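PDB 3HDX: SusD superfamily protein from Bacteroides thetaiotaomicron VPI-5482, which probably binds polysaccharide at the outer membrane as a SusD-family homolog, helping the bacterium to take up carbohydrate. Local coordinates for residues 23-28 with 115-120; 211-216 with 438-443. All blocks are in the same frame, centred on the assembly; numbering follows the deposited sequence.

Contact 1: residues 23-28 with 115-120; sequences GLTRAA and RALRAF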
ATOM      1  N   GLY A  23       7.460   6.774 -11.580  1.00 13.37           N
ATOM      2  CA  GLY A  23       8.748   6.390 -11.037  1.00 13.02           C
ATOM      3  C   GLY A  23       9.049   6.993  -9.686  1.00 13.79           C
ATOM      4  O   GLY A  23       9.565   6.317  -8.785  1.00 15.31           O
ATOM      5  N   LEU A  24       8.725   8.281  -9.556  1.00 13.30           N
ATOM      6  CA  LEU A  24       8.904   8.987  -8.299  1.00 11.67           C
ATOM      7  C   LEU A  24       8.016   8.407  -7.208  1.00 12.82           C
ATOM      8  O   LEU A  24       8.438   8.350  -6.057  1.00 13.18           O
ATOM      9  CB  LEU A  24       8.654  10.487  -8.471  1.00 12.18           C
ATOM     10  CG  LEU A  24       9.704  11.235  -9.306  1.00 13.76           C
ATOM     11  CD1 LEU A  24       9.185  12.622  -9.662  1.00 15.48           C
ATOM     12  CD2 LEU A  24      11.016  11.283  -8.524  1.00 15.21           C
ATOM     13  N   THR A  25       6.788   8.010  -7.574  1.00 13.10           N
ATOM     14  CA  THR A  25       5.841   7.438  -6.587  1.00 13.16           C
ATOM     15  C   THR A  25       6.362   6.079  -6.085  1.00 13.52           C
ATOM     16  O   THR A  25       6.408   5.823  -4.894  1.00 14.10           O
ATOM     17  CB  THR A  25       4.413   7.334  -7.115  1.00 12.37           C
ATOM     18  OG1 THR A  25       4.015   8.588  -7.723  1.00 13.65           O
ATOM     19  CG2 THR A  25       3.477   6.976  -5.947  1.00 12.45           C
ATOM     20  N   ARG A  26       6.863   5.268  -7.007  1.00 12.47           N
ATOM     21  CA  ARG A  26       7.491   3.976  -6.657  1.00 14.16           C
ATOM     22  C   ARG A  26       8.681   4.239  -5.720  1.00 13.74           C
ATOM     23  O   ARG A  26       8.793   3.621  -4.677  1.00 13.82           O
ATOM     24  CB  ARG A  26       7.935   3.256  -7.913  1.00 16.66           C
ATOM     25  CG  ARG A  26       8.591   1.924  -7.658  1.00 20.43           C
ATOM     26  CD  ARG A  26       9.009   1.283  -8.931  1.00 24.02           C
ATOM     27  NE  ARG A  26      10.119   2.006  -9.594  1.00 29.09           N
ATOM     28  CZ  ARG A  26      10.108   2.563 -10.824  1.00 33.51           C
ATOM     29  NH1 ARG A  26       9.067   2.492 -11.663  1.00 35.66           N
ATOM     30  NH2 ARG A  26      11.206   3.192 -11.257  1.00 35.97           N
ATOM     31  N   ALA A  27       9.524   5.221  -6.079  1.00 13.89           N
ATOM     32  CA  ALA A  27      10.689   5.561  -5.267  1.00 13.93           C
ATOM     33  C   ALA A  27      10.329   6.017  -3.854  1.00 14.30           C
ATOM     34  O   ALA A  27      11.029   5.665  -2.889  1.00 13.93           O
ATOM     35  CB  ALA A  27      11.542   6.611  -5.964  1.00 15.33           C
ATOM     36  N   ALA A  28       9.219   6.745  -3.699  1.00 13.70           N
ATOM     37  CA  ALA A  28       8.798   7.211  -2.370  1.00 13.61           C
ATOM     38  C   ALA A  28       8.503   6.047  -1.424  1.00 12.80           C
ATOM     39  O   ALA A  28       8.847   6.079  -0.262  1.00 13.66           O
ATOM     40  CB  ALA A  28       7.552   8.142  -2.453  1.00 13.34           C
ATOM     41  N   ARG A 115      -2.839  13.494 -11.142  1.00 10.93           N
ATOM     42  CA  ARG A 115      -3.677  14.029 -10.072  1.00 12.29           C
ATOM     43  C   ARG A 115      -3.893  12.932  -9.010  1.00 11.65           C
ATOM     44  O   ARG A 115      -3.815  13.216  -7.798  1.00 11.95           O
ATOM     45  CB  ARG A 115      -5.036  14.501 -10.622  1.00 13.28           C
ATOM     46  CG  ARG A 115      -5.909  15.157  -9.622  1.00 15.18           C
ATOM     47  CD  ARG A 115      -7.256  15.509 -10.148  1.00 15.31           C
ATOM     48  NE  ARG A 115      -7.295  16.508 -11.183  1.00 17.28           N
ATOM     49  CZ  ARG A 115      -7.367  17.820 -11.027  1.00 18.99           C
ATOM     50  NH1 ARG A 115      -7.177  18.389  -9.852  1.00 19.88           N
ATOM     51  NH2 ARG A 115      -7.523  18.595 -12.111  1.00 21.32           N
ATOM     52  N   ALA A 116      -4.214  11.719  -9.460  1.00 11.38           N
ATOM     53  CA  ALA A 116      -4.445  10.596  -8.545  1.00 11.03           C
ATOM     54  C   ALA A 116      -3.159  10.196  -7.800  1.00 11.71           C
ATOM     55  O   ALA A 116      -3.218   9.867  -6.610  1.00 11.99           O
ATOM     56  CB  ALA A 116      -5.053   9.389  -9.311  1.00 11.61           C
ATOM     57  N   LEU A 117      -2.021  10.210  -8.498  1.00 12.52           N
ATOM     58  CA  LEU A 117      -0.754   9.885  -7.865  1.00 11.58           C
ATOM     59  C   LEU A 117      -0.401  10.899  -6.777  1.00 10.74           C
ATOM     60  O   LEU A 117       0.101  10.537  -5.707  1.00 11.88           O
ATOM     61  CB  LEU A 117       0.364   9.736  -8.904  1.00 11.70           C
ATOM     62  CG  LEU A 117       0.294   8.510  -9.818  1.00 12.25           C
ATOM     63  CD1 LEU A 117       1.214   8.678 -11.050  1.00 13.60           C
ATOM     64  CD2 LEU A 117       0.690   7.240  -9.072  1.00 14.18           C
ATOM     65  N   ARG A 118      -0.630  12.173  -7.060  1.00 11.18           N
ATOM     66  CA  ARG A 118      -0.406  13.217  -6.053  1.00 11.99           C
ATOM     67  C   ARG A 118      -1.293  12.982  -4.816  1.00 10.11           C
ATOM     68  O   ARG A 118      -0.820  13.111  -3.677  1.00 11.43           O
ATOM     69  CB  ARG A 118      -0.616  14.602  -6.652  1.00 11.08           C
ATOM     70  CG  ARG A 118      -0.529  15.738  -5.649  1.00 11.44           C
ATOM     71  CD  ARG A 118      -0.481  17.093  -6.344  1.00 13.08           C
ATOM     72  NE  ARG A 118      -1.775  17.390  -6.974  1.00 11.33           N
ATOM     73  CZ  ARG A 118      -2.095  18.536  -7.573  1.00 13.53           C
ATOM     74  NH1 ARG A 118      -1.174  19.497  -7.747  1.00 14.96           N
ATOM     75  NH2 ARG A 118      -3.323  18.706  -8.057  1.00 13.60           N
ATOM     76  N   ALA A 119      -2.589  12.688  -5.064  1.00 10.98           N
ATOM     77  CA  ALA A 119      -3.535  12.438  -3.989  1.00 11.10           C
ATOM     78  C   ALA A 119      -3.132  11.208  -3.169  1.00 10.58           C
ATOM     79  O   ALA A 119      -3.221  11.221  -1.925  1.00 10.90           O
ATOM     80  CB  ALA A 119      -4.975  12.300  -4.535  1.00 11.41           C
ATOM     81  N   PHE A 120      -2.682  10.160  -3.862  1.00 10.41           N
ATOM     82  CA  PHE A 120      -2.159   8.949  -3.186  1.00 11.21           C
ATOM     83  C   PHE A 120      -0.961   9.287  -2.307  1.00 11.38           C
ATOM     84  O   PHE A 120      -0.890   8.827  -1.152  1.00 12.05           O
ATOM     85  CB  PHE A 120      -1.822   7.870  -4.223  1.00 12.10           C
ATOM     86  CG  PHE A 120      -1.158   6.660  -3.657  1.00 12.09           C
ATOM     87  CD1 PHE A 120      -1.881   5.737  -2.924  1.00 12.14           C
ATOM     88  CD2 PHE A 120       0.201   6.455  -3.850  1.00 12.51           C
ATOM     89  CE1 PHE A 120      -1.240   4.596  -2.409  1.00 11.53           C
ATOM     90  CE2 PHE A 120       0.838   5.330  -3.328  1.00 12.70           C
ATOM     91  CZ  PHE A 120       0.118   4.401  -2.618  1.00 12.22           C
TER
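Thr25 of helix 11-30 packs against Leu117 and Phe120 on helix 104-129 and is the one residue of 23-28 to touch the other segment. Its two branches face different partners. Thr25 OG1 lies 3.8 Å from Leu117 CD2, while Thr25 CG2 mainly meets the rim of the Phe120 ring, 3.9 Å from Phe120 CD2 and near the ring plane, so the methyl meets the ring at its edge. The same methyl also borders Leu117, with Thr25 CG2 4.2 Å from Leu117 CD2. This arrangement follows from the threonine torsion: chi1 of -48° sets OG1 beside the backbone N and leaves CG2 anti to it. Leu117 and Phe120 are three positions apart on one helix and therefore lie on the same side of it. Phe120 CG stands anti to its own backbone N (chi1 174°), which sends the ring out toward helix 11-30, where it also touches Leu29.

The backbones come no closer than 7.1 Å, from Thr25 CA to Leu117 CA, and threonine, short and branched at CB, fills this short span with both branches. Phe261 of strand 259-261 packs on both Thr25 and Leu117, and Val81 of helix 76-91 also touches Thr25; Phe360 meets the Phe120 ring edge-to-face. Both segments belong to the helical, TPR-related part of this SusD-type protein. No hydrogen bond crosses between them. The threonine hydroxyl bonds instead to Val21 O one turn earlier in its own helix, so a buried polar group is satisfied locally and these two segments meet through van der Waals contact.

Contact 2: residues 211-216 with 438-443; sequences GNYAEA and QKLMKD. With EDO (1,2-ethanediol), chain D.
Tyr213 and Leu440 meet where a Schellman motif at Gly211 ends one helix and the N-cap residue Asn212 starts the next, opposite the C-terminal turn of helix 430-441. The packed part is largely apolar, with the phenol oxygen at its edge. Leu440 spreads its two methyls along the phenol, CD2 lying 4.0 Å from Tyr213 CE2 and CD1 3.6 Å from Tyr213 OH. Tyrosine suits this buried place because its ring packs against leucine, and also against Ala373 and Ala376 of helix 363-376, while its hydroxyl hydrogen-bonds to Glu372.

The other side is looser. Lys439 reaches toward exposed Gly211, but its NZ stays 4.4 Å from Gly211 N, and the two make no bond. Glycine fits here because the backbone has a positive phi of 76°. The lysine chain bends at chi3 (66°), and its ammonium group turns to a 1,2-ethanediol molecule, probably from the crystallisation liquor, which also bonds to Trp209 O. Both diol oxygens accept from Lys439 NZ, O1 at 2.8 Å and O2 at 3.1 Å.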
ATOM      1  N   GLY A 211     -12.266   6.871   9.806  1.00 12.38           N
ATOM      2  CA  GLY A 211     -13.443   6.332  10.484  1.00 13.93           C
ATOM      3  C   GLY A 211     -14.753   6.569   9.768  1.00 12.65           C
ATOM      4  O   GLY A 211     -15.818   6.351  10.356  1.00 14.63           O
ATOM      5  N   ASN A 212     -14.677   6.993   8.499  1.00 12.15           N
ATOM      6  CA  ASN A 212     -15.872   7.249   7.679  0.60 12.74           C
ATOM      7  C   ASN A 212     -16.215   5.961   6.963  1.00 12.02           C
ATOM      8  O   ASN A 212     -15.982   5.799   5.762  1.00 12.56           O
ATOM      9  CB  ASN A 212     -15.659   8.388   6.701  0.60 13.73           C
ATOM     10  CG  ASN A 212     -16.949   8.742   5.899  0.60 16.09           C
ATOM     11  OD1 ASN A 212     -18.003   8.045   5.947  0.60 14.53           O
ATOM     12  ND2 ASN A 212     -16.852   9.839   5.163  0.60 21.26           N
ATOM     13  N   TYR A 213     -16.781   5.032   7.730  1.00 11.80           N
ATOM     14  CA  TYR A 213     -17.079   3.721   7.187  1.00 10.32           C
ATOM     15  C   TYR A 213     -18.261   3.639   6.242  1.00 11.01           C
ATOM     16  O   TYR A 213     -18.288   2.742   5.439  1.00 12.18           O
ATOM     17  CB  TYR A 213     -17.135   2.689   8.319  1.00 10.69           C
ATOM     18  CG  TYR A 213     -15.751   2.353   8.871  1.00 11.43           C
ATOM     19  CD1 TYR A 213     -14.876   1.593   8.129  1.00 11.29           C
ATOM     20  CD2 TYR A 213     -15.351   2.755  10.153  1.00 12.88           C
ATOM     21  CE1 TYR A 213     -13.640   1.227   8.619  1.00 12.02           C
ATOM     22  CE2 TYR A 213     -14.097   2.384  10.663  1.00 12.70           C
ATOM     23  CZ  TYR A 213     -13.249   1.605   9.881  1.00 11.79           C
ATOM     24  OH  TYR A 213     -12.009   1.179  10.337  1.00 13.45           O
ATOM     25  N   ALA A 214     -19.219   4.548   6.353  1.00 12.44           N
ATOM     26  CA  ALA A 214     -20.308   4.597   5.382  1.00 12.74           C
ATOM     27  C   ALA A 214     -19.734   4.777   3.957  1.00 13.86           C
ATOM     28  O   ALA A 214     -20.079   4.029   3.043  1.00 13.72           O
ATOM     29  CB  ALA A 214     -21.315   5.723   5.726  1.00 15.18           C
ATOM     30  N   GLU A 215     -18.823   5.733   3.801  1.00 12.97           N
ATOM     31  CA  GLU A 215     -18.184   5.983   2.509  1.00 13.47           C
ATOM     32  C   GLU A 215     -17.202   4.861   2.145  1.00 11.67           C
ATOM     33  O   GLU A 215     -17.157   4.403   0.970  1.00 13.26           O
ATOM     34  CB  GLU A 215     -17.529   7.359   2.441  1.00 15.60           C
ATOM     35  CG  GLU A 215     -18.547   8.479   2.484  1.00 17.86           C
ATOM     36  CD  GLU A 215     -17.923   9.901   2.351  1.00 22.65           C
ATOM     37  OE1 GLU A 215     -16.744  10.078   2.063  1.00 25.53           O
ATOM     38  OE2 GLU A 215     -18.607  10.885   2.591  1.00 29.39           O
ATOM     39  N   ALA A 216     -16.465   4.340   3.141  1.00 12.56           N
ATOM     40  CA  ALA A 216     -15.549   3.240   2.863  1.00 12.13           C
ATOM     41  C   ALA A 216     -16.306   2.019   2.306  1.00 12.41           C
ATOM     42  O   ALA A 216     -15.834   1.344   1.396  1.00 12.20           O
ATOM     43  CB  ALA A 216     -14.746   2.833   4.105  1.00 12.78           C
ATOM     44  N   GLN A 438      -7.537  -0.745  16.452  1.00 11.17           N
ATOM     45  CA  GLN A 438      -7.603  -0.210  17.800  1.00 11.65           C
ATOM     46  C   GLN A 438      -8.720   0.819  17.961  1.00 10.53           C
ATOM     47  O   GLN A 438      -9.409   0.863  18.980  1.00 11.99           O
ATOM     48  CB  GLN A 438      -6.267   0.384  18.218  1.00 11.00           C
ATOM     49  CG  GLN A 438      -6.265   0.810  19.701  1.00 10.67           C
ATOM     50  CD  GLN A 438      -6.676  -0.303  20.685  1.00 13.21           C
ATOM     51  OE1 GLN A 438      -7.404  -0.026  21.654  1.00 14.11           O
ATOM     52  NE2 GLN A 438      -6.184  -1.549  20.468  1.00 11.83           N
ATOM     53  N   LYS A 439      -8.908   1.632  16.939  1.00 12.05           N
ATOM     54  CA  LYS A 439      -9.963   2.644  16.964  1.00 12.37           C
ATOM     55  C   LYS A 439     -11.351   2.062  17.083  1.00 12.18           C
ATOM     56  O   LYS A 439     -12.230   2.669  17.704  1.00 14.54           O
ATOM     57  CB  LYS A 439      -9.831   3.582  15.762  1.00 12.16           C
ATOM     58  CG  LYS A 439      -8.530   4.475  15.818  1.00 13.55           C
ATOM     59  CD  LYS A 439      -8.192   5.152  14.486  1.00 15.05           C
ATOM     60  CE  LYS A 439      -9.234   6.188  14.083  1.00 15.03           C
ATOM     61  NZ  LYS A 439      -8.939   6.700  12.695  1.00 14.25           N
ATOM     62  N   LEU A 440     -11.548   0.880  16.498  1.00 11.57           N
ATOM     63  CA  LEU A 440     -12.827   0.167  16.595  1.00 13.15           C
ATOM     64  C   LEU A 440     -12.957  -0.663  17.872  1.00 13.45           C
ATOM     65  O   LEU A 440     -14.003  -0.633  18.500  1.00 16.44           O
ATOM     66  CB  LEU A 440     -13.030  -0.794  15.415  1.00 13.38           C
ATOM     67  CG  LEU A 440     -13.392  -0.181  14.065  1.00 13.41           C
ATOM     68  CD1 LEU A 440     -13.129  -1.165  12.870  1.00 14.17           C
ATOM     69  CD2 LEU A 440     -14.798   0.346  14.071  1.00 14.82           C
HETATM   70  N   MSE A 441     -11.898  -1.419  18.219  1.00 12.26           N
HETATM   71  CA  MSE A 441     -11.950  -2.325  19.360  1.00 13.80           C
HETATM   72  C   MSE A 441     -11.873  -1.610  20.694  1.00 12.47           C
HETATM   73  O   MSE A 441     -12.545  -2.008  21.641  1.00 13.89           O
HETATM   74  CB  MSE A 441     -10.832  -3.399  19.279  1.00 13.33           C
HETATM   75  CG  MSE A 441     -10.950  -4.312  18.036  1.00 13.49           C
HETATM   76 SE   MSE A 441     -12.464  -5.481  18.094  0.75 11.43          SE
HETATM   77  CE  MSE A 441     -11.982  -6.457  19.719  1.00 15.10           C
ATOM     78  N   LYS A 442     -11.007  -0.603  20.771  1.00 12.75           N
ATOM     79  CA  LYS A 442     -10.730   0.166  21.990  1.00 13.01           C
ATOM     80  C   LYS A 442     -10.350  -0.755  23.160  1.00 13.46           C
ATOM     81  O   LYS A 442     -10.740  -0.506  24.318  1.00 14.75           O
ATOM     82  CB  LYS A 442     -11.929   1.083  22.339  1.00 14.75           C
ATOM     83  CG  LYS A 442     -12.295   2.046  21.194  1.00 16.97           C
ATOM     84  CD  LYS A 442     -13.508   2.918  21.543  1.00 18.59           C
ATOM     85  CE  LYS A 442     -13.910   3.732  20.358  1.00 24.12           C
ATOM     86  N   ASP A 443      -9.586  -1.805  22.852  1.00 13.35           N
ATOM     87  CA  ASP A 443      -9.221  -2.831  23.834  1.00 13.26           C
ATOM     88  C   ASP A 443      -7.834  -2.669  24.447  1.00 13.46           C
ATOM     89  O   ASP A 443      -7.398  -3.554  25.158  1.00 15.29           O
ATOM     90  CB  ASP A 443      -9.422  -4.254  23.246  1.00 13.46           C
ATOM     91  CG  ASP A 443      -8.504  -4.593  22.095  1.00 12.85           C
ATOM     92  OD1 ASP A 443      -7.806  -3.715  21.521  1.00 14.79           O
ATOM     93  OD2 ASP A 443      -8.495  -5.800  21.750  1.00 15.25           O
TER
HETATM   94  C1  EDO D 603      -5.316   7.849  12.388  1.00 24.10           C
HETATM   95  O1  EDO D 603      -6.198   6.756  12.071  1.00 22.56           O
HETATM   96  C2  EDO D 603      -5.523   8.196  13.849  1.00 24.56           C
HETATM   97  O2  EDO D 603      -6.908   8.527  14.074  1.00 25.13           O

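Contact 1 lies deeper in the fold, its centre about 12 Å from that of the chain, and all of its touching residues are buried; contact 2 is about 19 Å out and only partly buried. They share no helix: contact 1 joins the C-terminal half of helix 11-30 to the middle of helix 104-129, whereas contact 2 joins the start of helix 213-226 to the end of helix 430-441. The two centres are about 26 Å apart, and contact 1 closes along the chain before contact 2 opens. Neither pair of segments exchanges a hydrogen bond, yet the deeper contact is wholly side-chain packing, while the outer one sits at helix ends, beside a lysine that binds a small molecule probably left from crystallisation.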